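Local coordinates for glutamine cyclotransferase (Zymomonas mobilis, PDB 3NOL), which catalyses the cyclisation of N-terminal glutamine to pyroglutamate with release of ammonia, as a glutaminyl cyclase built on a beta-propeller, at residues 140-152 with 161-175. Sequence-based numbering, arbitrary orientation.
Sequences IMSDGTPVLRFLD and TITVTAHGEELPELN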
ATOM      1  N   ILE A 140      -5.754   3.375  -8.799  1.00  6.53           N
ATOM      2  CA  ILE A 140      -5.113   4.631  -8.468  1.00  6.47           C
ATOM      3  C   ILE A 140      -3.676   4.290  -8.117  1.00  6.37           C
ATOM      4  O   ILE A 140      -3.435   3.453  -7.234  1.00  4.98           O
ATOM      5  CB  ILE A 140      -5.788   5.321  -7.276  1.00  6.34           C
ATOM      6  CG1 ILE A 140      -7.293   5.538  -7.526  1.00  6.45           C
ATOM      7  CG2 ILE A 140      -5.047   6.639  -6.953  1.00  5.60           C
ATOM      8  CD1 ILE A 140      -8.022   5.849  -6.240  1.00  7.02           C
ATOM      9  N   MET A 141      -2.737   4.895  -8.838  1.00  6.67           N
ATOM     10  CA  MET A 141      -1.328   4.585  -8.674  1.00  7.58           C
ATOM     11  C   MET A 141      -0.476   5.811  -8.306  1.00  6.61           C
ATOM     12  O   MET A 141      -0.658   6.904  -8.867  1.00  6.77           O
ATOM     13  CB  MET A 141      -0.772   3.899  -9.932  1.00  8.39           C
ATOM     14  CG  MET A 141      -0.555   4.755 -11.145  1.00 10.78           C
ATOM     15  SD  MET A 141       0.126   3.764 -12.527  1.00 11.84           S
ATOM     16  CE  MET A 141       1.815   3.470 -12.040  1.00 13.33           C
ATOM     17  N   SER A 142       0.431   5.607  -7.352  1.00  6.21           N
ATOM     18  CA  SER A 142       1.471   6.585  -7.005  1.00  5.51           C
ATOM     19  C   SER A 142       2.802   6.128  -7.631  1.00  6.34           C
ATOM     20  O   SER A 142       2.917   4.989  -8.131  1.00  6.16           O
ATOM     21  CB  SER A 142       1.639   6.673  -5.483  1.00  5.80           C
ATOM     22  OG  SER A 142       2.008   5.403  -4.940  1.00  5.57           O
ATOM     23  N   ASP A 143       3.806   6.998  -7.562  1.00  6.04           N
ATOM     24  CA  ASP A 143       5.096   6.736  -8.187  1.00  5.94           C
ATOM     25  C   ASP A 143       6.264   7.461  -7.510  1.00  4.80           C
ATOM     26  O   ASP A 143       7.321   7.634  -8.121  1.00  5.32           O
ATOM     27  CB  ASP A 143       5.042   7.088  -9.696  1.00  6.27           C
ATOM     28  CG  ASP A 143       4.823   8.580  -9.958  1.00  7.30           C
ATOM     29  OD1 ASP A 143       4.793   9.370  -8.991  1.00  7.41           O
ATOM     30  OD2 ASP A 143       4.688   8.956 -11.142  1.00  8.28           O
ATOM     31  N   GLY A 144       6.088   7.915  -6.274  1.00  4.54           N
ATOM     32  CA  GLY A 144       7.197   8.544  -5.531  1.00  4.79           C
ATOM     33  C   GLY A 144       7.265  10.040  -5.822  1.00  4.88           C
ATOM     34  O   GLY A 144       8.067  10.747  -5.217  1.00  6.81           O
ATOM     35  N   THR A 145       6.452  10.494  -6.781  1.00  4.99           N
ATOM     36  CA  THR A 145       6.292  11.923  -7.055  1.00  5.74           C
ATOM     37  C   THR A 145       4.998  12.458  -6.409  1.00  5.22           C
ATOM     38  O   THR A 145       4.259  11.697  -5.788  1.00  6.29           O
ATOM     39  CB  THR A 145       6.275  12.224  -8.576  1.00  5.26           C
ATOM     40  OG1 THR A 145       4.983  11.916  -9.107  1.00  5.78           O
ATOM     41  CG2 THR A 145       7.375  11.410  -9.319  1.00  7.27           C
ATOM     42  N   PRO A 146       4.712  13.765  -6.539  1.00  5.35           N
ATOM     43  CA  PRO A 146       3.388  14.263  -6.084  1.00  5.64           C
ATOM     44  C   PRO A 146       2.190  13.824  -6.934  1.00  6.11           C
ATOM     45  O   PRO A 146       1.037  14.106  -6.575  1.00  6.32           O
ATOM     46  CB  PRO A 146       3.530  15.797  -6.177  1.00  6.16           C
ATOM     47  CG  PRO A 146       4.996  16.043  -6.130  1.00  6.02           C
ATOM     48  CD  PRO A 146       5.574  14.887  -6.960  1.00  5.42           C
ATOM     49  N   VAL A 147       2.464  13.170  -8.053  1.00  6.35           N
ATOM     50  CA  VAL A 147       1.414  12.937  -9.061  1.00  6.55           C
ATOM     51  C   VAL A 147       0.764  11.566  -8.851  1.00  7.14           C
ATOM     52  O   VAL A 147       1.477  10.540  -8.797  1.00  7.25           O
ATOM     53  CB  VAL A 147       1.972  13.035 -10.481  1.00  7.06           C
ATOM     54  CG1 VAL A 147       0.852  12.742 -11.508  1.00  5.95           C
ATOM     55  CG2 VAL A 147       2.590  14.409 -10.739  1.00  6.74           C
ATOM     56  N   LEU A 148      -0.565  11.559  -8.725  1.00  6.19           N
ATOM     57  CA  LEU A 148      -1.353  10.313  -8.720  1.00  6.68           C
ATOM     58  C   LEU A 148      -2.102  10.157 -10.050  1.00  7.04           C
ATOM     59  O   LEU A 148      -2.605  11.140 -10.611  1.00  6.59           O
ATOM     60  CB  LEU A 148      -2.380  10.308  -7.576  1.00  7.27           C
ATOM     61  CG  LEU A 148      -1.872  10.340  -6.127  1.00  7.50           C
ATOM     62  CD1 LEU A 148      -3.059  10.396  -5.137  1.00  7.33           C
ATOM     63  CD2 LEU A 148      -1.004   9.090  -5.875  1.00  7.30           C
ATOM     64  N   ARG A 149      -2.193   8.923 -10.532  1.00  7.25           N
ATOM     65  CA  ARG A 149      -2.888   8.625 -11.781  1.00  7.15           C
ATOM     66  C   ARG A 149      -4.029   7.675 -11.523  1.00  7.72           C
ATOM     67  O   ARG A 149      -3.854   6.656 -10.817  1.00  7.48           O
ATOM     68  CB  ARG A 149      -1.929   7.988 -12.779  1.00  7.26           C
ATOM     69  CG  ARG A 149      -0.957   8.964 -13.372  1.00  9.78           C
ATOM     70  CD  ARG A 149       0.111   8.197 -14.146  1.00 10.54           C
ATOM     71  NE  ARG A 149       1.273   7.847 -13.325  1.00 13.04           N
ATOM     72  CZ  ARG A 149       2.268   7.049 -13.724  1.00 11.41           C
ATOM     73  NH1 ARG A 149       3.300   6.834 -12.922  1.00 10.65           N
ATOM     74  NH2 ARG A 149       2.232   6.472 -14.927  1.00 11.28           N
ATOM     75  N   PHE A 150      -5.183   8.021 -12.087  1.00  6.80           N
ATOM     76  CA  PHE A 150      -6.378   7.183 -12.030  1.00  6.86           C
ATOM     77  C   PHE A 150      -6.443   6.429 -13.340  1.00  7.52           C
ATOM     78  O   PHE A 150      -6.583   7.063 -14.401  1.00  7.51           O
ATOM     79  CB  PHE A 150      -7.638   8.037 -11.875  1.00  7.67           C
ATOM     80  CG  PHE A 150      -7.746   8.744 -10.555  1.00  7.52           C
ATOM     81  CD1 PHE A 150      -8.689   8.324  -9.603  1.00  8.52           C
ATOM     82  CD2 PHE A 150      -6.928   9.842 -10.261  1.00  8.79           C
ATOM     83  CE1 PHE A 150      -8.811   8.989  -8.372  1.00 10.73           C
ATOM     84  CE2 PHE A 150      -7.026  10.501  -9.030  1.00 10.03           C
ATOM     85  CZ  PHE A 150      -7.970  10.087  -8.083  1.00  8.78           C
ATOM     86  N   LEU A 151      -6.362   5.099 -13.260  1.00  7.57           N
ATOM     87  CA  LEU A 151      -6.380   4.247 -14.446  1.00  8.56           C
ATOM     88  C   LEU A 151      -7.768   3.709 -14.754  1.00  8.12           C
ATOM     89  O   LEU A 151      -8.476   3.258 -13.845  1.00  8.00           O
ATOM     90  CB  LEU A 151      -5.408   3.071 -14.302  1.00  8.68           C
ATOM     91  CG  LEU A 151      -3.947   3.329 -13.866  1.00  9.57           C
ATOM     92  CD1 LEU A 151      -3.125   2.030 -13.872  1.00 10.66           C
ATOM     93  CD2 LEU A 151      -3.245   4.404 -14.688  1.00 12.25           C
ATOM     94  N   ASP A 152      -8.148   3.743 -16.031  1.00  7.72           N
ATOM     95  CA  ASP A 152      -9.308   2.992 -16.495  1.00  9.11           C
ATOM     96  C   ASP A 152      -8.953   1.518 -16.288  1.00  8.58           C
ATOM     97  O   ASP A 152      -7.893   1.099 -16.708  1.00  8.42           O
ATOM     98  CB  ASP A 152      -9.563   3.227 -17.982  1.00  8.68           C
ATOM     99  CG  ASP A 152     -10.742   2.433 -18.476  1.00 12.45           C
ATOM    100  OD1 ASP A 152     -10.558   1.307 -18.946  1.00 13.56           O
ATOM    101  OD2 ASP A 152     -11.874   2.935 -18.335  1.00 17.05           O
ATOM    102  N   THR A 161      -5.364  12.674 -13.862  1.00 10.30           N
ATOM    103  CA  THR A 161      -4.050  12.828 -13.248  1.00 10.12           C
ATOM    104  C   THR A 161      -4.154  14.024 -12.324  1.00 10.43           C
ATOM    105  O   THR A 161      -4.626  15.108 -12.743  1.00 10.84           O
ATOM    106  CB  THR A 161      -2.968  13.036 -14.338  1.00 10.37           C
ATOM    107  OG1 THR A 161      -2.972  11.924 -15.247  1.00 11.38           O
ATOM    108  CG2 THR A 161      -1.586  13.195 -13.746  1.00 12.07           C
ATOM    109  N   ILE A 162      -3.752  13.838 -11.063  1.00  9.28           N
ATOM    110  CA  ILE A 162      -3.808  14.933 -10.083  1.00  9.28           C
ATOM    111  C   ILE A 162      -2.460  15.098  -9.385  1.00  9.10           C
ATOM    112  O   ILE A 162      -1.683  14.151  -9.303  1.00  9.57           O
ATOM    113  CB  ILE A 162      -4.946  14.745  -9.035  1.00  9.87           C
ATOM    114  CG1 ILE A 162      -4.664  13.548  -8.110  1.00  9.31           C
ATOM    115  CG2 ILE A 162      -6.320  14.659  -9.752  1.00  9.81           C
ATOM    116  CD1 ILE A 162      -5.691  13.343  -6.959  1.00 11.78           C
ATOM    117  N   THR A 163      -2.210  16.311  -8.893  1.00  8.07           N
ATOM    118  CA  THR A 163      -0.976  16.629  -8.197  1.00  7.13           C
ATOM    119  C   THR A 163      -1.326  16.849  -6.735  1.00  7.48           C
ATOM    120  O   THR A 163      -2.204  17.672  -6.401  1.00  8.46           O
ATOM    121  CB  THR A 163      -0.278  17.870  -8.809  1.00  7.27           C
ATOM    122  OG1 THR A 163       0.025  17.613 -10.197  1.00  6.65           O
ATOM    123  CG2 THR A 163       1.026  18.187  -8.083  1.00  7.68           C
ATOM    124  N   VAL A 164      -0.642  16.114  -5.869  1.00  7.22           N
ATOM    125  CA  VAL A 164      -0.951  16.157  -4.439  1.00  7.11           C
ATOM    126  C   VAL A 164      -0.210  17.298  -3.760  1.00  7.20           C
ATOM    127  O   VAL A 164       0.989  17.494  -3.993  1.00  6.08           O
ATOM    128  CB  VAL A 164      -0.690  14.794  -3.731  1.00  7.44           C
ATOM    129  CG1 VAL A 164      -0.971  14.903  -2.238  1.00  7.46           C
ATOM    130  CG2 VAL A 164      -1.555  13.687  -4.381  1.00  7.29           C
ATOM    131  N   THR A 165      -0.941  18.032  -2.920  1.00  6.94           N
ATOM    132  CA  THR A 165      -0.373  19.191  -2.222  1.00  8.17           C
ATOM    133  C   THR A 165      -0.714  19.166  -0.735  1.00  8.40           C
ATOM    134  O   THR A 165      -1.792  18.701  -0.344  1.00  7.98           O
ATOM    135  CB  THR A 165      -0.814  20.549  -2.841  1.00  8.73           C
ATOM    136  OG1 THR A 165      -2.235  20.718  -2.709  1.00  8.58           O
ATOM    137  CG2 THR A 165      -0.377  20.667  -4.338  1.00  8.07           C
ATOM    138  N   ALA A 166       0.226  19.637   0.079  1.00  8.88           N
ATOM    139  CA  ALA A 166      -0.023  19.849   1.506  1.00  9.53           C
ATOM    140  C   ALA A 166       0.391  21.283   1.792  1.00 10.35           C
ATOM    141  O   ALA A 166       1.510  21.688   1.423  1.00 10.37           O
ATOM    142  CB  ALA A 166       0.780  18.857   2.359  1.00  9.72           C
ATOM    143  N   HIS A 167      -0.512  22.041   2.419  1.00 11.30           N
ATOM    144  CA  HIS A 167      -0.305  23.474   2.696  1.00 13.10           C
ATOM    145  C   HIS A 167      -0.077  24.256   1.394  1.00 13.10           C
ATOM    146  O   HIS A 167       0.655  25.239   1.387  1.00 12.96           O
ATOM    147  CB  HIS A 167       0.872  23.712   3.653  1.00 14.26           C
ATOM    148  CG  HIS A 167       0.830  22.886   4.898  1.00 16.61           C
ATOM    149  ND1 HIS A 167      -0.010  23.172   5.954  1.00 18.86           N
ATOM    150  CD2 HIS A 167       1.538  21.789   5.265  1.00 18.29           C
ATOM    151  CE1 HIS A 167       0.182  22.287   6.917  1.00 18.12           C
ATOM    152  NE2 HIS A 167       1.114  21.438   6.526  1.00 20.39           N
ATOM    153  N   GLY A 168      -0.674  23.777   0.302  1.00 12.16           N
ATOM    154  CA  GLY A 168      -0.600  24.420  -1.005  1.00 11.75           C
ATOM    155  C   GLY A 168       0.655  24.086  -1.808  1.00 11.06           C
ATOM    156  O   GLY A 168       0.821  24.591  -2.918  1.00 11.79           O
ATOM    157  N   GLU A 169       1.529  23.244  -1.247  1.00  9.90           N
ATOM    158  CA  GLU A 169       2.799  22.885  -1.898  1.00  9.79           C
ATOM    159  C   GLU A 169       2.854  21.399  -2.262  1.00  9.67           C
ATOM    160  O   GLU A 169       2.331  20.560  -1.540  1.00  8.48           O
ATOM    161  CB  GLU A 169       4.009  23.301  -1.031  1.00 10.67           C
ATOM    162  CG  GLU A 169       3.933  24.763  -0.513  1.00 11.65           C
ATOM    163  CD  GLU A 169       3.853  25.811  -1.618  1.00 14.49           C
ATOM    164  OE1 GLU A 169       4.347  25.582  -2.749  1.00 12.77           O
ATOM    165  OE2 GLU A 169       3.282  26.891  -1.360  1.00 14.88           O
ATOM    166  N   GLU A 170       3.505  21.096  -3.380  1.00  9.10           N
ATOM    167  CA  GLU A 170       3.637  19.707  -3.849  1.00  9.57           C
ATOM    168  C   GLU A 170       4.200  18.789  -2.754  1.00  9.18           C
ATOM    169  O   GLU A 170       5.155  19.153  -2.067  1.00  8.07           O
ATOM    170  CB  GLU A 170       4.583  19.679  -5.070  1.00 10.35           C
ATOM    171  CG  GLU A 170       3.922  20.091  -6.413  1.00 14.92           C
ATOM    172  CD  GLU A 170       4.860  20.869  -7.345  1.00 19.87           C
ATOM    173  OE1 GLU A 170       6.096  20.644  -7.297  1.00 20.11           O
ATOM    174  OE2 GLU A 170       4.355  21.712  -8.139  1.00 22.69           O
ATOM    175  N   LEU A 171       3.628  17.586  -2.626  1.00  8.13           N
ATOM    176  CA  LEU A 171       4.089  16.619  -1.639  1.00  7.82           C
ATOM    177  C   LEU A 171       4.607  15.377  -2.375  1.00  7.59           C
ATOM    178  O   LEU A 171       3.810  14.568  -2.893  1.00  7.97           O
ATOM    179  CB  LEU A 171       2.944  16.228  -0.685  1.00  7.62           C
ATOM    180  CG  LEU A 171       3.297  15.179   0.387  1.00  8.35           C
ATOM    181  CD1 LEU A 171       4.427  15.634   1.360  1.00  8.43           C
ATOM    182  CD2 LEU A 171       2.036  14.753   1.170  1.00  8.34           C
ATOM    183  N   PRO A 172       5.938  15.256  -2.476  1.00  7.79           N
ATOM    184  CA  PRO A 172       6.501  14.092  -3.150  1.00  7.40           C
ATOM    185  C   PRO A 172       6.656  12.875  -2.218  1.00  6.88           C
ATOM    186  O   PRO A 172       6.349  12.949  -1.002  1.00  7.80           O
ATOM    187  CB  PRO A 172       7.877  14.599  -3.574  1.00  7.28           C
ATOM    188  CG  PRO A 172       8.287  15.456  -2.381  1.00  8.38           C
ATOM    189  CD  PRO A 172       6.999  16.191  -2.026  1.00  7.72           C
ATOM    190  N   GLU A 173       7.157  11.780  -2.802  1.00  7.37           N
ATOM    191  CA  GLU A 173       7.499  10.535  -2.112  1.00  6.73           C
ATOM    192  C   GLU A 173       6.270   9.709  -1.707  1.00  6.46           C
ATOM    193  O   GLU A 173       6.359   8.853  -0.827  1.00  6.44           O
ATOM    194  CB  GLU A 173       8.443  10.747  -0.914  1.00  7.92           C
ATOM    195  CG  GLU A 173       9.665  11.620  -1.246  1.00  9.56           C
ATOM    196  CD  GLU A 173      10.445  11.091  -2.447  1.00 11.47           C
ATOM    197  OE1 GLU A 173      10.603   9.865  -2.570  1.00 14.10           O
ATOM    198  OE2 GLU A 173      10.897  11.912  -3.278  1.00 17.24           O
ATOM    199  N   LEU A 174       5.142   9.962  -2.365  1.00  5.72           N
ATOM    200  CA  LEU A 174       3.943   9.128  -2.149  1.00  5.53           C
ATOM    201  C   LEU A 174       4.216   7.662  -2.525  1.00  5.46           C
ATOM    202  O   LEU A 174       4.669   7.368  -3.637  1.00  5.62           O
ATOM    203  CB  LEU A 174       2.761   9.667  -2.967  1.00  5.71           C
ATOM    204  CG  LEU A 174       2.440  11.164  -2.758  1.00  6.08           C
ATOM    205  CD1 LEU A 174       1.228  11.504  -3.666  1.00  9.62           C
ATOM    206  CD2 LEU A 174       2.195  11.507  -1.275  1.00  7.17           C
ATOM    207  N   ASN A 175       3.931   6.749  -1.596  1.00  4.90           N
ATOM    208  CA  ASN A 175       4.297   5.341  -1.781  1.00  5.38           C
ATOM    209  C   ASN A 175       3.049   4.444  -1.648  1.00  4.86           C
ATOM    210  O   ASN A 175       2.084   4.679  -2.384  1.00  5.32           O
ATOM    211  CB  ASN A 175       5.400   4.954  -0.786  1.00  6.12           C
ATOM    212  CG  ASN A 175       6.273   3.802  -1.293  1.00  7.22           C
ATOM    213  OD1 ASN A 175       5.940   3.121  -2.283  1.00  8.16           O
ATOM    214  ND2 ASN A 175       7.395   3.572  -0.606  1.00  6.25           N
TER
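Leu148 and Ile162 form an antiparallel hydrogen-bonded pair: Leu148 N donates to Ile162 O (2.9 Å) and Ile162 N to Leu148 O. On their face, Leu148 CD1 lies 3.7 Å from Val164 CG2, while Leu148 CD2 meets Leu174 CD1, the leucines crossing at about a right angle. Ile162 CG1 stands between the backbone N and carbonyl carbon (chi1 68°), and the chain reaches the edge of the Phe150 ring, Ile162 CD1 lying 3.8 Å from Phe150 CE2, near the ring plane. On the other face Val147 CG1 and Thr161 CG2 are tight at 3.3 Å. Where the hairpin continues past Val147 and Thr163, Pro146 O accepts from Val164 N (2.7 Å); the Pro146 ring crosses Glu170 and Pro172 obliquely, its CG towards Glu170 CB and its CD towards Pro172 CB. Ser142 OG donates to Asn175 O (2.7 Å), 29° off the carbonyl plane, and accepts from Gly131 N; an alanine here would probably leave the Asn175 carbonyl without this donor and Gly131 N without this acceptor. The contact joins hairpin 147-151/158-166 of one propeller blade to the chain running inward to the next, whose strand 177-180 touches Leu148 through Leu177 of the calcium site.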